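Local atomic coordinates of eukaryotic translation initiation factor 4 gamma 5 (Trypanosoma cruzi, PDB entry 6OZU), a protein that probably acts as a scaffold in translation initiation, with a MIF4G domain of the kind that binds the RNA helicase eIF4A. Residues P57-S60 / I61-P64; N135-F138 / L139-F143; V46-V49 / I50-S54. One frame throughout, in Å; residues are numbered along the deposited sequence.

Contact 1 (P57-S60 / I61-P64)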
loop_
_atom_site.group_PDB
_atom_site.type_symbol
_atom_site.label_atom_id
_atom_site.label_comp_id
_atom_site.label_asym_id
_atom_site.label_seq_id
_atom_site.Cartn_x
_atom_site.Cartn_y
_atom_site.Cartn_z
ATOM N N PRO A 57 -8.267 8.316 6.070
ATOM C CA PRO A 57 -9.356 7.332 5.834
ATOM C C PRO A 57 -10.515 7.828 4.935
ATOM O O PRO A 57 -11.104 7.014 4.224
ATOM C CB PRO A 57 -9.815 6.950 7.247
ATOM C CG PRO A 57 -9.439 8.123 8.086
ATOM C CD PRO A 57 -8.149 8.644 7.508
ATOM N N GLU A 58 -10.798 9.155 4.927
ATOM C CA GLU A 58 -11.835 9.808 4.098
ATOM C C GLU A 58 -11.630 9.719 2.562
ATOM O O GLU A 58 -12.578 9.837 1.782
ATOM C CB GLU A 58 -12.012 11.293 4.500
ATOM C CG GLU A 58 -10.756 12.155 4.446
ATOM C CD GLU A 58 -10.008 12.288 5.760
ATOM O OE1 GLU A 58 -9.685 11.245 6.374
ATOM O OE2 GLU A 58 -9.732 13.440 6.166
ATOM N N ASP A 59 -10.370 9.541 2.145
ATOM C CA ASP A 59 -9.969 9.567 0.749
ATOM C C ASP A 59 -9.939 8.228 0.023
ATOM O O ASP A 59 -9.655 8.249 -1.167
ATOM C CB ASP A 59 -8.587 10.249 0.637
ATOM C CG ASP A 59 -8.578 11.718 1.022
ATOM O OD1 ASP A 59 -9.479 12.453 0.573
ATOM O OD2 ASP A 59 -7.661 12.134 1.759
ATOM N N SER A 60 -10.245 7.090 0.682
ATOM C CA SER A 60 -10.110 5.718 0.139
ATOM C C SER A 60 -10.463 5.550 -1.352
ATOM O O SER A 60 -9.808 4.766 -2.046
ATOM C CB SER A 60 -10.883 4.697 0.973
ATOM O OG SER A 60 -12.251 4.620 0.608
ATOM N N ILE A 61 -11.496 6.299 -1.815
ATOM C CA ILE A 61 -12.045 6.358 -3.184
ATOM C C ILE A 61 -11.101 7.068 -4.187
ATOM O O ILE A 61 -10.954 6.591 -5.318
ATOM C CB ILE A 61 -13.482 6.985 -3.234
ATOM C CG1 ILE A 61 -14.058 7.342 -1.828
ATOM C CG2 ILE A 61 -14.438 6.094 -4.018
ATOM C CD1 ILE A 61 -13.767 8.781 -1.324
ATOM N N PHE A 62 -10.520 8.236 -3.785
ATOM C CA PHE A 62 -9.603 9.049 -4.597
ATOM C C PHE A 62 -8.141 8.571 -4.537
ATOM O O PHE A 62 -7.331 9.029 -5.340
ATOM C CB PHE A 62 -9.639 10.543 -4.204
ATOM C CG PHE A 62 -10.905 11.142 -3.637
ATOM C CD1 PHE A 62 -12.136 10.935 -4.257
ATOM C CD2 PHE A 62 -10.853 12.012 -2.550
ATOM C CE1 PHE A 62 -13.302 11.491 -3.729
ATOM C CE2 PHE A 62 -12.017 12.593 -2.039
ATOM C CZ PHE A 62 -13.235 12.319 -2.625
ATOM N N VAL A 63 -7.801 7.677 -3.589
ATOM C CA VAL A 63 -6.444 7.173 -3.401
ATOM C C VAL A 63 -5.905 6.508 -4.705
ATOM O O VAL A 63 -4.757 6.819 -5.052
ATOM C CB VAL A 63 -6.268 6.304 -2.126
ATOM C CG1 VAL A 63 -4.858 5.727 -2.032
ATOM C CG2 VAL A 63 -6.554 7.133 -0.881
ATOM N N PRO A 64 -6.687 5.723 -5.508
ATOM C CA PRO A 64 -6.119 5.189 -6.766
ATOM C C PRO A 64 -5.710 6.299 -7.734
ATOM O O PRO A 64 -4.794 6.092 -8.525
ATOM C CB PRO A 64 -7.260 4.352 -7.357
ATOM C CG PRO A 64 -8.185 4.083 -6.240
ATOM C CD PRO A 64 -8.075 5.250 -5.314
#

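Contact 2 (N135-F138 / L139-F143)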
loop_
_atom_site.group_PDB
_atom_site.type_symbol
_atom_site.label_atom_id
_atom_site.label_comp_id
_atom_site.label_asym_id
_atom_site.label_seq_id
_atom_site.Cartn_x
_atom_site.Cartn_y
_atom_site.Cartn_z
ATOM N N ASN A 135 -3.812 2.584 5.775
ATOM C CA ASN A 135 -2.425 2.219 5.445
ATOM C C ASN A 135 -2.361 1.021 4.529
ATOM O O ASN A 135 -1.660 1.043 3.509
ATOM C CB ASN A 135 -1.610 1.940 6.713
ATOM C CG ASN A 135 -1.176 3.171 7.451
ATOM O OD1 ASN A 135 -1.524 3.383 8.609
ATOM N ND2 ASN A 135 -0.413 4.015 6.804
ATOM N N ILE A 136 -3.079 -0.044 4.925
ATOM C CA ILE A 136 -3.202 -1.318 4.203
ATOM C C ILE A 136 -3.825 -1.079 2.822
ATOM O O ILE A 136 -3.294 -1.594 1.842
ATOM C CB ILE A 136 -3.938 -2.398 5.044
ATOM C CG1 ILE A 136 -3.373 -2.508 6.492
ATOM C CG2 ILE A 136 -3.916 -3.766 4.333
ATOM C CD1 ILE A 136 -1.856 -2.969 6.660
ATOM N N ASN A 137 -4.861 -0.232 2.724
ATOM C CA ASN A 137 -5.440 0.127 1.418
ATOM C C ASN A 137 -4.345 0.759 0.524
ATOM O O ASN A 137 -4.066 0.258 -0.577
ATOM C CB ASN A 137 -6.653 1.080 1.563
ATOM C CG ASN A 137 -7.312 1.460 0.245
ATOM O OD1 ASN A 137 -7.513 0.626 -0.648
ATOM N ND2 ASN A 137 -7.661 2.732 0.094
ATOM N N PHE A 138 -3.669 1.788 1.054
ATOM C CA PHE A 138 -2.579 2.463 0.372
ATOM C C PHE A 138 -1.492 1.469 -0.103
ATOM O O PHE A 138 -1.118 1.530 -1.280
ATOM C CB PHE A 138 -2.017 3.563 1.254
ATOM C CG PHE A 138 -0.979 4.460 0.610
ATOM C CD1 PHE A 138 -1.117 4.881 -0.712
ATOM C CD2 PHE A 138 0.093 4.936 1.340
ATOM C CE1 PHE A 138 -0.189 5.745 -1.292
ATOM C CE2 PHE A 138 1.008 5.811 0.763
ATOM C CZ PHE A 138 0.868 6.202 -0.553
ATOM N N LEU A 139 -1.050 0.518 0.768
ATOM C CA LEU A 139 -0.057 -0.507 0.406
ATOM C C LEU A 139 -0.481 -1.301 -0.850
ATOM O O LEU A 139 0.350 -1.533 -1.734
ATOM C CB LEU A 139 0.220 -1.471 1.584
ATOM C CG LEU A 139 1.315 -2.544 1.353
ATOM C CD1 LEU A 139 2.734 -1.946 1.408
ATOM C CD2 LEU A 139 1.193 -3.666 2.355
ATOM N N GLY A 140 -1.769 -1.669 -0.911
ATOM C CA GLY A 140 -2.384 -2.385 -2.028
ATOM C C GLY A 140 -2.388 -1.596 -3.319
ATOM O O GLY A 140 -1.999 -2.110 -4.365
ATOM N N LEU A 141 -2.800 -0.333 -3.252
ATOM C CA LEU A 141 -2.786 0.562 -4.413
ATOM C C LEU A 141 -1.371 0.884 -4.927
ATOM O O LEU A 141 -1.170 0.985 -6.148
ATOM C CB LEU A 141 -3.530 1.843 -4.087
ATOM C CG LEU A 141 -5.007 1.638 -3.840
ATOM C CD1 LEU A 141 -5.538 2.675 -2.958
ATOM C CD2 LEU A 141 -5.762 1.557 -5.118
ATOM N N LEU A 142 -0.384 1.016 -4.014
ATOM C CA LEU A 142 0.999 1.276 -4.425
ATOM C C LEU A 142 1.516 0.040 -5.146
ATOM O O LEU A 142 2.184 0.164 -6.168
ATOM C CB LEU A 142 1.916 1.592 -3.228
ATOM C CG LEU A 142 1.782 2.938 -2.515
ATOM C CD1 LEU A 142 2.508 2.908 -1.191
ATOM C CD2 LEU A 142 2.353 4.082 -3.353
ATOM N N PHE A 143 1.191 -1.148 -4.623
ATOM C CA PHE A 143 1.599 -2.442 -5.182
ATOM C C PHE A 143 1.008 -2.736 -6.571
ATOM O O PHE A 143 1.743 -3.124 -7.468
ATOM C CB PHE A 143 1.299 -3.582 -4.196
ATOM C CG PHE A 143 1.878 -4.902 -4.607
ATOM C CD1 PHE A 143 3.259 -5.079 -4.681
ATOM C CD2 PHE A 143 1.046 -5.962 -4.963
ATOM C CE1 PHE A 143 3.796 -6.297 -5.061
ATOM C CE2 PHE A 143 1.584 -7.177 -5.359
ATOM C CZ PHE A 143 2.959 -7.338 -5.395
#

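Contact 3 (V46-V49 / I50-S54)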
loop_
_atom_site.group_PDB
_atom_site.type_symbol
_atom_site.label_atom_id
_atom_site.label_comp_id
_atom_site.label_asym_id
_atom_site.label_seq_id
_atom_site.Cartn_x
_atom_site.Cartn_y
_atom_site.Cartn_z
ATOM N N VAL A 46 6.641 17.124 -2.136
ATOM C CA VAL A 46 5.604 16.679 -3.077
ATOM C C VAL A 46 5.223 15.225 -2.785
ATOM O O VAL A 46 4.036 14.894 -2.746
ATOM C CB VAL A 46 6.029 16.873 -4.564
ATOM C CG1 VAL A 46 5.033 16.211 -5.529
ATOM C CG2 VAL A 46 6.194 18.349 -4.900
ATOM N N ILE A 47 6.235 14.366 -2.568
ATOM C CA ILE A 47 6.029 12.945 -2.300
ATOM C C ILE A 47 5.385 12.772 -0.918
ATOM O O ILE A 47 4.426 12.015 -0.818
ATOM C CB ILE A 47 7.326 12.103 -2.543
ATOM C CG1 ILE A 47 7.872 12.300 -3.976
ATOM C CG2 ILE A 47 7.140 10.610 -2.219
ATOM C CD1 ILE A 47 6.886 12.063 -5.141
ATOM N N GLN A 48 5.851 13.543 0.101
ATOM C CA GLN A 48 5.329 13.539 1.475
ATOM C C GLN A 48 3.840 13.943 1.487
ATOM O O GLN A 48 3.038 13.281 2.140
ATOM C CB GLN A 48 6.178 14.472 2.374
ATOM C CG GLN A 48 5.760 14.525 3.853
ATOM C CD GLN A 48 6.647 13.715 4.781
ATOM O OE1 GLN A 48 7.881 13.822 4.766
ATOM N NE2 GLN A 48 6.031 12.899 5.631
ATOM N N VAL A 49 3.474 14.990 0.724
ATOM C CA VAL A 49 2.108 15.510 0.595
ATOM C C VAL A 49 1.152 14.447 0.051
ATOM O O VAL A 49 0.110 14.194 0.662
ATOM C CB VAL A 49 2.079 16.843 -0.222
ATOM C CG1 VAL A 49 0.684 17.161 -0.771
ATOM C CG2 VAL A 49 2.585 17.991 0.622
ATOM N N ILE A 50 1.511 13.820 -1.083
ATOM C CA ILE A 50 0.685 12.787 -1.709
ATOM C C ILE A 50 0.534 11.578 -0.762
ATOM O O ILE A 50 -0.586 11.087 -0.582
ATOM C CB ILE A 50 1.229 12.402 -3.122
ATOM C CG1 ILE A 50 1.331 13.650 -4.053
ATOM C CG2 ILE A 50 0.379 11.282 -3.756
ATOM C CD1 ILE A 50 2.161 13.501 -5.291
ATOM N N PHE A 51 1.646 11.138 -0.118
ATOM C CA PHE A 51 1.647 10.003 0.808
ATOM C C PHE A 51 0.791 10.244 2.084
ATOM O O PHE A 51 0.151 9.301 2.557
ATOM C CB PHE A 51 3.074 9.562 1.140
ATOM C CG PHE A 51 3.640 8.516 0.198
ATOM C CD1 PHE A 51 3.792 8.783 -1.160
ATOM C CD2 PHE A 51 4.065 7.283 0.678
ATOM C CE1 PHE A 51 4.303 7.814 -2.026
ATOM C CE2 PHE A 51 4.604 6.325 -0.187
ATOM C CZ PHE A 51 4.719 6.596 -1.530
ATOM N N ASN A 52 0.731 11.505 2.589
ATOM C CA ASN A 52 -0.099 11.852 3.752
ATOM C C ASN A 52 -1.595 11.897 3.397
ATOM O O ASN A 52 -2.425 11.327 4.121
ATOM C CB ASN A 52 0.364 13.146 4.409
ATOM C CG ASN A 52 1.642 13.026 5.212
ATOM O OD1 ASN A 52 2.115 11.924 5.535
ATOM N ND2 ASN A 52 2.224 14.165 5.571
ATOM N N LYS A 53 -1.925 12.512 2.244
ATOM C CA LYS A 53 -3.291 12.587 1.725
ATOM C C LYS A 53 -3.816 11.166 1.419
ATOM O O LYS A 53 -5.004 10.892 1.593
ATOM C CB LYS A 53 -3.335 13.521 0.480
ATOM C CG LYS A 53 -4.713 13.740 -0.185
ATOM C CD LYS A 53 -5.702 14.617 0.624
ATOM C CE LYS A 53 -6.304 15.757 -0.174
ATOM N NZ LYS A 53 -7.363 15.308 -1.117
ATOM N N SER A 54 -2.916 10.258 1.016
ATOM C CA SER A 54 -3.257 8.878 0.689
ATOM C C SER A 54 -3.548 7.971 1.903
ATOM O O SER A 54 -4.164 6.911 1.728
ATOM C CB SER A 54 -2.174 8.265 -0.186
ATOM O OG SER A 54 -2.108 8.924 -1.438
#

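Contact 1 (P57-S60 / I61-P64)
The backbone oxygen Asp59 O is gripped by two amides of the following turn. Phe62 N lies 2.8 Å from Asp59 O and Val63 N 3.1 Å from that oxygen; both bonds are weak and strongly bent. One carbonyl thus takes an i+3 and an i+4 donor while the chain swings out of the short 3-10 segment at 57-59 into the first turn of helix 63-76.

Val63 also brings a methyl to this oxygen; the other side chains meet beside it. Val63 CG2, beside its own backbone N because the first torsion (176°) sends CG1 the other way, lies 3.3 Å from Asp59 O and also packs on Asp59 CB. At the edge of the Phe62 ring, near the ring plane, sits Asp59 OD1, 3.4 Å from Phe62 CD2; carboxylate and ring are turned 44° apart, and the two side chains cross at about a right angle. Ile61 CD1 lies above one ring face, offset toward the rim, and is also 3.5 Å from Glu58 O. Further along, Pro64 has no N-H to offer Ser60 O, and places its CD 3.7 Å away instead.

Asp59 OD1 looks beyond this turn as well, to a weak hydrogen bond with Tyr66 OH and a long, weak ion pair with Lys53 NZ. On the exposed side, a sulfate ion, probably from the crystallisation liquor, lies about 4 Å from the nearest side-chain atoms of Ser60.

The chemistry implies a turn held by several modest interactions: two bent bonds share one acceptor, and a buried carboxylate meets the electropositive hydrogens of a ring edge. The weak lysine pair and the carbonyl oxygen Lys53 O, close to Asp59 OD2, would probably act on the carboxylate's charge in opposite directions.

Contact 2 (N135-F138 / L139-F143)
Regular alpha-helical geometry joins residues 135-138 to 139-143, whose facing residues Asn135 and Leu139, Ile136 and Gly140, Asn137 and Leu141, and Phe138 and Leu142 are linked by successive i+4 backbone bonds. Leu142 N to Phe138 O, at 2.9 Å, is representative, and all four bonds are fairly straight.

On this frame the Phe138 and Leu142 pair carries most of the apolar contact. Phe138 CG stands anti to its own N (chi1 -173°), which sends the ring out from the helix, while Leu142, its CG anti to its carbonyl carbon (chi1 -72°), folds back over it. Leu142 CD1 then rests almost centrally over one ring face, 3.7 Å from the Phe138 centroid and 11° off the normal, a CH-pi contact. Leu142 CG adds a 3.6 Å approach to Phe138 CE1. On another flank, Leu141 CD1 lies against the Asn137 amide, 3.7 Å from Asn137 OD1, so that a methyl group covers part of a polar side chain.

Near the centre of the chain, this part of helix 118-144 is enclosed by several others. Leu139 packs on Val152 and Val156 of helix 150-162 and on Phe99 of helix 82-112; Phe138 meets Val63 and Val67 of helix 63-76, and its ring stands edge-to-face with Phe51 of helix 40-53.

Contact 3 (V46-V49 / I50-S54)
Intrahelical i/i+4 packing in the C-terminal half of helix 40-53 joins Val46 to Ile50, Ile47 to Phe51 and Gln48 to Asn52. The helix lies among helices 6-17, 63-76, 82-112 and 118-144 of the MIF4G domain.

Val46 and Ile50 run side by side, with Val46 CG1 4.0 Å from Ile50 CD1. Ile47 and Phe51 repeat this one residue on. Ile47 CG2, anti to its backbone N, reaches Phe51 CD1 at 4.0 Å, and Phe51 CD1 also approaches Ile47 O to 3.3 Å. On the more exposed flank, Gln48 and Asn52 bring their amides near each other, the planes 53° apart and Gln48 NE2 4.0 Å from Asn52 OD1.

Backbone bonds continue beneath, as in Phe51 N to Ile47 O at 3.0 Å. Ile50 O is held twice by Ser54, by N at 2.9 Å and by the hydroxyl OG at 2.8 Å, from opposite faces of the carbonyl plane.

Chemically, then, apolar packing runs along one flank, while at the C-terminal end of the helix two polar side chains have partners: Ser54 donates its hydroxyl proton back into the helix, and Lys53 NZ finds Tyr66 OH of helix 63-76.

Along the chain contact 3 comes first, then contact 1, then contact 2. Their centres form a compact triangle: about 11 Å between contacts 1 and 2, about 12 Å between 1 and 3, and about 13 Å between 2 and 3. Contact 1 follows helix 40-53, which carries contact 3, and opens helix 63-76, whereas contact 2 lies later, on helix 118-144. The three meet directly: Val63 CG1 comes within 3.3 Å of Leu141 CD1, Val63 CG2 within 3.5 Å of Ser54 O, and Ser54 CB within 3.4 Å of Phe138 CE1. Local turns thus become one interface, in which consecutive helices and their connection pack against a later helix, as expected of an all-helical MIF4G solenoid.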